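Phosphoenolpyruvate-protein phosphotransferase (Acinetobacter sp., PDB 3CI6) probably transfers a phosphoryl group from phosphoenolpyruvate to a protein histidine, this chain being its GAF domain. Local coordinates at residues Val44-Leu49 with Met60-Leu65; Met40-Cys45 with Leu132-Lys137; Glu79-Leu84 with Arg102-Pro107. All coordinates share one frame; numbering follows the deposited sequence.

Contact 1: residues Val44-Leu49 with Met60-Leu65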
# COMPACT_ATOMS: atom_id res chain seq x y z
N VAL B 44 -1.67 9.94 19.52
CA VAL B 44 -0.79 10.50 18.53
C VAL B 44 -0.48 9.55 17.40
O VAL B 44 -0.19 8.39 17.64
CB VAL B 44 0.56 10.95 19.16
CG1 VAL B 44 1.55 11.44 18.09
CG2 VAL B 44 0.33 11.98 20.26
N CYS B 45 -0.56 10.04 16.16
CA CYS B 45 -0.01 9.33 15.02
C CYS B 45 0.78 10.32 14.19
O CYS B 45 0.25 11.34 13.80
CB CYS B 45 -1.11 8.72 14.21
SG CYS B 45 -0.46 7.82 12.73
N SER B 46 2.04 10.00 13.96
CA SER B 46 2.93 10.88 13.21
C SER B 46 3.69 10.10 12.17
O SER B 46 3.93 8.91 12.33
CB SER B 46 3.95 11.51 14.14
OG SER B 46 3.37 12.14 15.26
N ILE B 47 4.16 10.82 11.15
CA ILE B 47 5.01 10.19 10.15
C ILE B 47 6.25 11.03 9.95
O ILE B 47 6.21 12.26 9.83
CB ILE B 47 4.27 9.94 8.83
CG1 ILE B 47 5.14 9.17 7.84
CG2 ILE B 47 3.76 11.24 8.24
CD1 ILE B 47 5.60 7.89 8.33
N TYR B 48 7.38 10.34 10.03
CA TYR B 48 8.70 10.93 9.82
C TYR B 48 9.22 10.38 8.52
O TYR B 48 9.32 9.15 8.32
CB TYR B 48 9.65 10.53 11.00
CG TYR B 48 9.24 11.07 12.32
CD1 TYR B 48 8.33 10.36 13.08
CD2 TYR B 48 9.75 12.26 12.85
CE1 TYR B 48 7.90 10.82 14.31
CE2 TYR B 48 9.31 12.70 14.07
CZ TYR B 48 8.39 11.97 14.78
OH TYR B 48 7.89 12.38 16.04
N LEU B 49 9.65 11.24 7.61
CA LEU B 49 10.19 10.78 6.34
C LEU B 49 11.70 10.94 6.32
O LEU B 49 12.25 11.92 6.85
CB LEU B 49 9.60 11.53 5.15
CG LEU B 49 8.11 11.28 4.91
CD1 LEU B 49 7.77 11.90 3.55
CD2 LEU B 49 7.78 9.78 4.99
N MSE B 60 6.78 15.00 9.14
CA MSE B 60 6.01 15.55 7.99
C MSE B 60 4.51 15.67 8.14
O MSE B 60 3.85 16.42 7.39
CB MSE B 60 6.31 14.75 6.73
CG MSE B 60 7.75 14.71 6.37
SE MSE B 60 8.23 16.32 5.48
CE MSE B 60 7.23 16.10 3.79
N ALA B 61 3.97 14.96 9.13
CA ALA B 61 2.55 15.07 9.44
C ALA B 61 2.30 14.47 10.81
O ALA B 61 3.01 13.55 11.23
CB ALA B 61 1.73 14.35 8.40
N SER B 62 1.29 14.98 11.50
CA SER B 62 0.93 14.44 12.80
C SER B 62 -0.49 14.77 13.18
O SER B 62 -0.97 15.89 12.97
CB SER B 62 1.83 14.96 13.90
OG SER B 62 1.55 14.33 15.15
N LYS B 63 -1.15 13.78 13.78
CA LYS B 63 -2.36 14.03 14.58
C LYS B 63 -1.91 13.90 16.04
O LYS B 63 -1.45 12.84 16.41
CB LYS B 63 -3.50 13.07 14.24
CG LYS B 63 -4.79 13.26 15.07
CD LYS B 63 -4.62 12.80 16.54
CE LYS B 63 -5.96 12.44 17.22
NZ LYS B 63 -5.75 12.07 18.67
N GLY B 64 -2.01 14.98 16.82
CA GLY B 64 -1.74 14.92 18.23
C GLY B 64 -0.52 15.68 18.71
O GLY B 64 -0.54 16.20 19.82
N LEU B 65 0.52 15.75 17.86
CA LEU B 65 1.64 16.65 18.16
C LEU B 65 1.23 18.07 17.85
O LEU B 65 0.24 18.32 17.16
CB LEU B 65 2.91 16.27 17.42
CG LEU B 65 3.47 14.89 17.80
CD1 LEU B 65 4.82 14.70 17.05
CD2 LEU B 65 3.59 14.67 19.30
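Different first torsions bring two serine hydroxyls together across an antiparallel strand pair: Ser62 swings OG across from its amide, beside the carbonyl carbon (chi1 -174°), whereas Ser46 turns OG beside its own N (chi1 -52°). The two oxygens, Ser46 OG and Ser62 OG, lie 2.8 Å apart in a hydrogen bond that either may donate. Ser62 OG also accepts from Leu65 N at 3.2 Å, an ST motif where the chain leaves the strand. The Leu65 side chain lies by the serine pair, with CD1 3.4 Å from Ser46 OG, and its CG is 4.0 Å from Val44 CG1, the two side chains crossing at about a right angle. Gly64, with positive phi, lies beside Val44. Along the backbone the ladder belongs to the beta hairpin of strands 44-51 and 56-63 in the GAF domain sheet. Cys45 and Lys63 form a hydrogen-bonded pair, Lys63 N reaching Cys45 O at 2.8 Å; Ile47 then takes two partners, its N bonding Ala61 O and its O receiving Met60 N, so that Met60 and Ala61 both face it in a classic beta bulge. From the bulge itself, selenomethionine Met60 brings CG to 3.7 Å from Leu49 CG, and Leu49 in turn borders the bound 1-ethoxy-2-(2-ethoxyethoxy)ethane. On the face of Cys45, which looks toward helix 25-40, Lys63 also touches that helix. One serine hydroxyl thus donates to the other, and Ser62 OG also takes the Leu65 amide, linking the strand pair to the segment after it.

Contact 2: residues Met40-Cys45 with Leu132-Lys137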
# COMPACT_ATOMS: atom_id res chain seq x y z
N MSE B 40 -7.92 3.86 15.15
CA MSE B 40 -7.37 3.18 16.32
C MSE B 40 -7.74 3.84 17.65
O MSE B 40 -7.59 3.22 18.71
CB MSE B 40 -5.83 3.18 16.25
CG MSE B 40 -5.25 2.54 15.05
SE MSE B 40 -3.30 2.33 15.11
CE MSE B 40 -3.19 1.17 16.67
N LYS B 41 -8.19 5.10 17.63
CA LYS B 41 -8.43 5.88 18.83
C LYS B 41 -7.16 5.96 19.70
O LYS B 41 -7.13 5.52 20.85
CB LYS B 41 -9.64 5.40 19.63
CG LYS B 41 -10.94 5.44 18.81
CD LYS B 41 -11.22 6.83 18.25
CE LYS B 41 -12.68 7.02 17.88
NZ LYS B 41 -12.98 6.55 16.50
N VAL B 42 -6.13 6.54 19.10
CA VAL B 42 -4.85 6.74 19.76
C VAL B 42 -4.57 8.22 19.91
O VAL B 42 -5.11 9.05 19.20
CB VAL B 42 -3.71 6.00 19.05
CG1 VAL B 42 -3.94 4.47 19.15
CG2 VAL B 42 -3.59 6.43 17.60
N ASP B 43 -3.72 8.55 20.87
CA ASP B 43 -3.43 9.94 21.18
C ASP B 43 -2.66 10.64 20.08
O ASP B 43 -2.93 11.79 19.77
CB ASP B 43 -2.63 10.05 22.48
CG ASP B 43 -3.42 9.63 23.69
OD1 ASP B 43 -4.64 9.92 23.73
OD2 ASP B 43 -2.80 9.03 24.62
N VAL B 44 -1.67 9.94 19.52
CA VAL B 44 -0.79 10.50 18.53
C VAL B 44 -0.48 9.55 17.40
O VAL B 44 -0.19 8.39 17.64
CB VAL B 44 0.56 10.95 19.16
CG1 VAL B 44 1.55 11.44 18.09
CG2 VAL B 44 0.33 11.98 20.26
N CYS B 45 -0.56 10.04 16.16
CA CYS B 45 -0.01 9.33 15.02
C CYS B 45 0.78 10.32 14.19
O CYS B 45 0.25 11.34 13.80
CB CYS B 45 -1.11 8.72 14.21
SG CYS B 45 -0.46 7.82 12.73
N LEU B 132 6.48 5.41 10.60
CA LEU B 132 5.21 5.81 11.17
C LEU B 132 5.22 5.50 12.66
O LEU B 132 5.65 4.42 13.07
CB LEU B 132 4.09 5.05 10.49
CG LEU B 132 2.81 5.40 11.20
CD1 LEU B 132 2.11 6.36 10.42
CD2 LEU B 132 2.03 4.22 11.73
N VAL B 133 4.78 6.47 13.47
CA VAL B 133 4.79 6.32 14.91
C VAL B 133 3.39 6.53 15.47
O VAL B 133 2.75 7.53 15.17
CB VAL B 133 5.75 7.34 15.52
CG1 VAL B 133 5.63 7.31 17.02
CG2 VAL B 133 7.21 7.08 15.04
N VAL B 134 2.92 5.59 16.28
CA VAL B 134 1.70 5.71 17.06
C VAL B 134 2.12 5.75 18.52
O VAL B 134 2.92 4.92 18.99
CB VAL B 134 0.76 4.53 16.75
CG1 VAL B 134 -0.27 4.36 17.82
CG2 VAL B 134 0.11 4.71 15.37
N GLN B 135 1.65 6.75 19.25
CA GLN B 135 1.99 6.90 20.67
C GLN B 135 0.75 7.14 21.50
O GLN B 135 -0.22 7.74 21.02
CB GLN B 135 2.94 8.07 20.90
CG GLN B 135 4.33 7.80 20.35
CD GLN B 135 5.20 9.03 20.45
OE1 GLN B 135 4.95 10.06 19.80
NE2 GLN B 135 6.20 8.97 21.34
N ASN B 136 0.77 6.70 22.74
CA ASN B 136 -0.29 6.96 23.68
C ASN B 136 0.31 7.30 25.03
O ASN B 136 1.42 6.87 25.36
CB ASN B 136 -1.19 5.75 23.79
CG ASN B 136 -1.88 5.49 22.52
OD1 ASN B 136 -2.95 6.07 22.28
ND2 ASN B 136 -1.27 4.66 21.67
N LYS B 137 -0.44 8.08 25.79
CA LYS B 137 0.04 8.52 27.09
C LYS B 137 0.32 7.34 28.03
O LYS B 137 1.40 7.23 28.63
CB LYS B 137 -0.95 9.51 27.68
CG LYS B 137 -0.90 10.84 26.98
CD LYS B 137 -2.13 11.67 27.33
CE LYS B 137 -2.15 12.95 26.55
NZ LYS B 137 -3.22 13.84 27.11
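This is an antiparallel strand pairing at the middle of the GAF domain sheet, where the chain leaving helix 25-40 enters strand 44-51 and runs against the end of strand 127-136. Val44 and Gln135 form the hydrogen-bonded pair, Gln135 N to Val44 O spanning 2.9 Å, and their side chains lie side by side, pointing the same way. Just before the strand, side chains take over the pairing. Asn136 holds CG beside its backbone N (chi1 -65°) and offers OD1 to Asp43 N at 3.0 Å; the donor stands above the amide plane, about 45° out of it. Next along, Asp43 OD2 receives Lys137 N at 2.8 Å, nearly straight at 170°. Asn136 ND2 is engaged by Ser116 OG on the neighbouring strand. The opposite face of the sheet is apolar: Val134 sets CG1 3.9 Å from Val42 CG1 and CG2 4.1 Å from Cys45 SG, while the selenium of Met40 approaches that same CG2, and Cys45 SG rests 3.8 Å from Leu132 CD1. Helices 25-40 and 144-167 pack on this side. Two side-chain-to-backbone bonds, one from each segment, therefore prolong the ladder past its last bridge, and the amide donated to Asp43 OD2 would probably favour the ionised carboxylate.

Contact 3: residues Glu79-Leu84 with Arg102-Pro107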
# COMPACT_ATOMS: atom_id res chain seq x y z
N GLU B 79 19.01 7.68 15.61
CA GLU B 79 18.60 8.31 16.86
C GLU B 79 17.34 7.71 17.43
O GLU B 79 16.26 7.80 16.82
CB GLU B 79 18.40 9.82 16.66
CG GLU B 79 18.05 10.56 17.92
CD GLU B 79 18.07 12.08 17.78
OE1 GLU B 79 18.35 12.60 16.68
OE2 GLU B 79 17.88 12.76 18.82
N GLY B 80 17.47 7.13 18.63
CA GLY B 80 16.32 6.75 19.41
C GLY B 80 15.49 5.63 18.81
O GLY B 80 15.95 4.86 17.96
N LEU B 81 14.27 5.49 19.31
CA LEU B 81 13.38 4.42 18.81
C LEU B 81 13.00 4.58 17.34
O LEU B 81 12.90 3.57 16.63
CB LEU B 81 12.13 4.28 19.67
CG LEU B 81 12.36 3.81 21.10
CD1 LEU B 81 11.11 4.06 21.96
CD2 LEU B 81 12.80 2.31 21.05
N VAL B 82 12.79 5.81 16.86
CA VAL B 82 12.50 5.99 15.45
C VAL B 82 13.69 5.53 14.59
O VAL B 82 13.53 4.80 13.59
CB VAL B 82 12.11 7.47 15.12
CG1 VAL B 82 12.06 7.73 13.63
CG2 VAL B 82 10.79 7.87 15.85
N GLY B 83 14.89 5.94 15.00
CA GLY B 83 16.09 5.48 14.28
C GLY B 83 16.19 3.97 14.30
O GLY B 83 16.61 3.36 13.30
N LEU B 84 15.82 3.34 15.42
CA LEU B 84 15.96 1.90 15.53
C LEU B 84 15.01 1.16 14.60
O LEU B 84 15.39 0.17 13.98
CB LEU B 84 15.72 1.44 16.96
CG LEU B 84 16.01 -0.02 17.28
CD1 LEU B 84 17.48 -0.35 17.15
CD2 LEU B 84 15.53 -0.37 18.69
N ARG B 102 14.87 6.16 28.87
CA ARG B 102 16.11 6.90 29.15
C ARG B 102 16.94 7.15 27.87
O ARG B 102 17.50 8.26 27.69
CB ARG B 102 16.94 6.18 30.22
CG ARG B 102 18.27 6.84 30.51
CD ARG B 102 18.99 6.11 31.61
NE ARG B 102 18.40 6.34 32.92
CZ ARG B 102 17.81 5.43 33.69
NH1 ARG B 102 17.34 5.80 34.87
NH2 ARG B 102 17.67 4.16 33.30
N PHE B 103 17.04 6.13 27.01
CA PHE B 103 17.81 6.24 25.77
C PHE B 103 16.94 6.07 24.54
O PHE B 103 17.41 5.64 23.46
CB PHE B 103 18.97 5.24 25.79
CG PHE B 103 19.85 5.35 27.02
CD1 PHE B 103 20.88 6.28 27.07
CD2 PHE B 103 19.65 4.52 28.12
CE1 PHE B 103 21.69 6.37 28.19
CE2 PHE B 103 20.45 4.62 29.25
CZ PHE B 103 21.48 5.55 29.29
N ALA B 104 15.66 6.42 24.69
CA ALA B 104 14.70 6.42 23.58
C ALA B 104 14.94 7.55 22.59
O ALA B 104 14.49 7.48 21.43
CB ALA B 104 13.27 6.50 24.13
N TYR B 105 15.59 8.61 23.05
CA TYR B 105 15.85 9.81 22.23
C TYR B 105 14.70 10.15 21.29
O TYR B 105 14.87 10.33 20.08
CB TYR B 105 17.17 9.68 21.46
CG TYR B 105 18.38 9.53 22.36
CD1 TYR B 105 18.89 10.61 23.06
CD2 TYR B 105 19.02 8.30 22.50
CE1 TYR B 105 20.01 10.48 23.89
CE2 TYR B 105 20.13 8.15 23.32
CZ TYR B 105 20.62 9.25 24.01
OH TYR B 105 21.73 9.13 24.82
N LEU B 106 13.51 10.21 21.89
CA LEU B 106 12.30 10.58 21.17
C LEU B 106 12.39 12.06 20.83
O LEU B 106 13.05 12.84 21.53
CB LEU B 106 11.07 10.27 22.01
CG LEU B 106 10.83 8.78 22.28
CD1 LEU B 106 9.90 8.56 23.47
CD2 LEU B 106 10.26 8.11 21.03
N PRO B 107 11.75 12.45 19.73
CA PRO B 107 11.78 13.85 19.28
C PRO B 107 10.97 14.78 20.18
O PRO B 107 10.42 14.34 21.19
CB PRO B 107 11.18 13.77 17.89
CG PRO B 107 10.31 12.57 17.92
CD PRO B 107 10.96 11.59 18.83
O HOH W 1 13.86 8.37 18.09
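Leu81 and Tyr105 bury the largest areas here, with Gly80 next, and each uses a different part of itself. From Leu81 it is both ends that work. Its backbone N points at Ala104 O, 2.9 Å away in a somewhat bent hydrogen bond, though the position of that oxygen is less certain than most. Its side chain, with CG turned beside the backbone N (chi1 -66°), carries CD1 to 3.9 Å from Ala104 CB and 4.2 Å from Leu106 CD2. Phe117 of strand 116-124 is touched by both Leu81 and Leu106, so this apolar cluster joins the loop and the helix to the sheet.

Tyr105 contributes its CB rather than its hydroxyl. CB rests 3.7 Å from Gly80 CA and 3.8 Å from Glu79 CG, and the ring then runs on away from the helix. Glu79 crosses Tyr105 at about a right angle, CG swung across from the backbone N (chi1 -177°) and the chain extended beyond it, taking the carboxylate past CB with the planes of carboxylate and ring 66° apart. The acid itself is engaged elsewhere: OE1 accepts from Gln76 N, while its very short approach to a glycerol, probably from the crystallisation liquor, is doubtful.

Within the GAF domain these residues join the first turn of helix 80-88 to the long loop that follows strand 92-94 and leads to strand 116-124. Positive phi by itself favours glycine at Gly80. A water joins three backbone groups, donating to Glu79 O and to Tyr105 O and accepting from Val82 N at 3.0 Å. On the sheet-facing side of the same turn, Val82 packs against Val131 and Val133 of strand 127-136.

From the N terminus, the segment entering strand 44-51 begins both contact 1 and contact 2. Contact 1 closes first, a short hairpin loop ending at 60-65; contact 2 closes much later, at 132-137, so strand 44-51 sits between strands 56-63 and 127-136 in the sheet. Contact 3, between 79-84 and 102-107, opens after contact 1 has closed and falls wholly within the span of contact 2. Contacts 1 and 2 share Val44 and Cys45, and Lys63 NZ reaches back to Asp43 O. Contact 3 meets the others by packing: Pro107 against Tyr48, and Val82 against Val133, joining helix 80-88 and its loop to the sheet.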